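Local coordinates for DNA protection during starvation protein (Halobacterium salinarum, PDB 1MOJ) that probably protects DNA from oxidative damage by oxidising ferrous iron with hydrogen peroxide and storing it as a ferric mineral inside a hollow twelve-subunit shell, at residues Ala39-Leu44 against Glu76-Leu81. Residues are numbered along the deposited sequence; the frame is centred on the assembly and turned at random.
Sequences ANVYVL and EVADEL. With FE (Fe (III) ion), chain E.
Val41 and Ala78 face each other where two antiparallel helices pack, their CA atoms 5.9 Å apart; the axes of the two short segments approach to 8.9 Å, their N-to-C directions 157° apart. Consistent with the principle that small residues allow close helix packing, Ala78 shares its lone methyl between two side chains. Val41 CG1, anti to its own nitrogen (chi1 173°), reaches to 3.8 Å from Ala78 CB, while Tyr42 lays one ring face over that methyl, a CH-pi contact with Ala78 CB 4.0 Å from the centroid, displaced toward the CD1-CE1 side. Val41 CG2 meets Leu81 CD2 at 3.8 Å, and Val77 CG1 lies 4.2 Å from Val41 CG1, the side chains crossing at about a right angle. Cutting Val41 back to an alanine would probably leave a gap between Val77, Ala78 and Leu81. Asp79, next to Ala78 in sequence, binds iron(III) through both carboxylate oxygens, OD2 nearer at 2.2 Å; Glu83 of the same chain and His52 of a second subunit join it in this intersubunit Dps ferroxidase site. Tyr42 OH hydrogen-bonds Tyr45 OH of that subunit. Within the ferritin-like four-helix bundle, helices 24-54 and 60-87 pair directly, Leu44 leaning on helix 115-142 and Val77 and Leu81 on helix 146-169.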
loop_
_atom_site.group_PDB
_atom_site.type_symbol
_atom_site.label_atom_id
_atom_site.label_comp_id
_atom_site.label_asym_id
_atom_site.label_seq_id
_atom_site.Cartn_x
_atom_site.Cartn_y
_atom_site.Cartn_z
ATOM N N ALA A 39 -32.212 9.405 12.850
ATOM C CA ALA A 39 -32.498 10.836 12.891
ATOM C C ALA A 39 -31.529 11.555 13.818
ATOM O O ALA A 39 -30.965 12.583 13.449
ATOM C CB ALA A 39 -33.946 11.077 13.351
ATOM N N ASN A 40 -31.326 11.004 15.010
ATOM C CA ASN A 40 -30.427 11.615 15.980
ATOM C C ASN A 40 -28.986 11.570 15.527
ATOM O O ASN A 40 -28.253 12.541 15.711
ATOM C CB ASN A 40 -30.544 10.935 17.344
ATOM C CG ASN A 40 -31.851 11.256 18.039
ATOM O OD1 ASN A 40 -32.372 12.368 17.914
ATOM N ND2 ASN A 40 -32.379 10.296 18.783
ATOM N N VAL A 41 -28.582 10.445 14.935
ATOM C CA VAL A 41 -27.208 10.292 14.482
ATOM C C VAL A 41 -26.885 11.269 13.362
ATOM O O VAL A 41 -25.780 11.808 13.309
ATOM C CB VAL A 41 -26.917 8.846 14.019
ATOM C CG1 VAL A 41 -25.529 8.758 13.400
ATOM C CG2 VAL A 41 -26.980 7.905 15.214
ATOM N N TYR A 42 -27.844 11.518 12.474
ATOM C CA TYR A 42 -27.588 12.447 11.389
ATOM C C TYR A 42 -27.554 13.904 11.844
ATOM O O TYR A 42 -26.829 14.708 11.262
ATOM C CB TYR A 42 -28.592 12.250 10.254
ATOM C CG TYR A 42 -27.924 11.764 8.990
ATOM C CD1 TYR A 42 -28.480 10.731 8.236
ATOM C CD2 TYR A 42 -26.711 12.313 8.571
ATOM C CE1 TYR A 42 -27.846 10.247 7.091
ATOM C CE2 TYR A 42 -26.062 11.837 7.431
ATOM C CZ TYR A 42 -26.637 10.804 6.696
ATOM O OH TYR A 42 -26.007 10.334 5.572
ATOM N N VAL A 43 -28.323 14.258 12.874
ATOM C CA VAL A 43 -28.261 15.635 13.362
ATOM C C VAL A 43 -26.905 15.770 14.051
ATOM O O VAL A 43 -26.261 16.812 13.963
ATOM C CB VAL A 43 -29.391 15.984 14.379
ATOM C CG1 VAL A 43 -30.762 15.733 13.763
ATOM C CG2 VAL A 43 -29.218 15.198 15.632
ATOM N N LEU A 44 -26.473 14.709 14.735
ATOM C CA LEU A 44 -25.171 14.708 15.397
ATOM C C LEU A 44 -24.102 14.942 14.337
ATOM O O LEU A 44 -23.219 15.802 14.495
ATOM C CB LEU A 44 -24.914 13.367 16.086
ATOM C CG LEU A 44 -23.475 13.126 16.590
ATOM C CD1 LEU A 44 -23.134 14.113 17.681
ATOM C CD2 LEU A 44 -23.328 11.712 17.106
ATOM N N GLU A 76 -21.123 7.058 9.112
ATOM C CA GLU A 76 -21.084 5.637 8.830
ATOM C C GLU A 76 -22.128 4.899 9.662
ATOM O O GLU A 76 -22.761 3.945 9.190
ATOM C CB GLU A 76 -19.690 5.089 9.123
ATOM C CG GLU A 76 -18.647 5.575 8.122
ATOM C CD GLU A 76 -17.285 4.944 8.339
ATOM O OE1 GLU A 76 -17.236 3.752 8.723
ATOM O OE2 GLU A 76 -16.262 5.632 8.111
ATOM N N VAL A 77 -22.301 5.331 10.906
ATOM C CA VAL A 77 -23.291 4.701 11.771
ATOM C C VAL A 77 -24.677 4.930 11.171
ATOM O O VAL A 77 -25.502 4.009 11.112
ATOM C CB VAL A 77 -23.240 5.273 13.213
ATOM C CG1 VAL A 77 -24.444 4.790 14.018
ATOM C CG2 VAL A 77 -21.949 4.839 13.890
ATOM N N ALA A 78 -24.922 6.151 10.704
ATOM C CA ALA A 78 -26.217 6.482 10.103
ATOM C C ALA A 78 -26.464 5.606 8.881
ATOM O O ALA A 78 -27.572 5.118 8.670
ATOM C CB ALA A 78 -26.251 7.959 9.706
ATOM N N ASP A 79 -25.422 5.407 8.078
ATOM C CA ASP A 79 -25.529 4.595 6.871
ATOM C C ASP A 79 -25.895 3.172 7.251
ATOM O O ASP A 79 -26.732 2.547 6.609
ATOM C CB ASP A 79 -24.208 4.604 6.114
ATOM C CG ASP A 79 -24.322 3.974 4.750
ATOM O OD1 ASP A 79 -25.030 4.537 3.887
ATOM O OD2 ASP A 79 -23.706 2.915 4.541
ATOM N N GLU A 80 -25.260 2.659 8.297
ATOM C CA GLU A 80 -25.548 1.316 8.783
ATOM C C GLU A 80 -27.006 1.225 9.221
ATOM O O GLU A 80 -27.740 0.324 8.815
ATOM C CB GLU A 80 -24.661 0.986 9.979
ATOM C CG GLU A 80 -23.195 0.770 9.647
ATOM C CD GLU A 80 -22.960 -0.531 8.920
ATOM O OE1 GLU A 80 -21.830 -1.055 8.999
ATOM O OE2 GLU A 80 -23.898 -1.033 8.269
ATOM N N LEU A 81 -27.406 2.160 10.073
ATOM C CA LEU A 81 -28.777 2.224 10.589
ATOM C C LEU A 81 -29.813 2.292 9.457
ATOM O O LEU A 81 -30.775 1.525 9.435
ATOM C CB LEU A 81 -28.925 3.466 11.482
ATOM C CG LEU A 81 -28.891 3.414 13.014
ATOM C CD1 LEU A 81 -28.163 2.211 13.527
ATOM C CD2 LEU A 81 -28.255 4.712 13.515
HETATM FE FE FE E . -24.176 2.628 2.388
HETATM O O HOH W 1 -22.865 1.119 1.554
#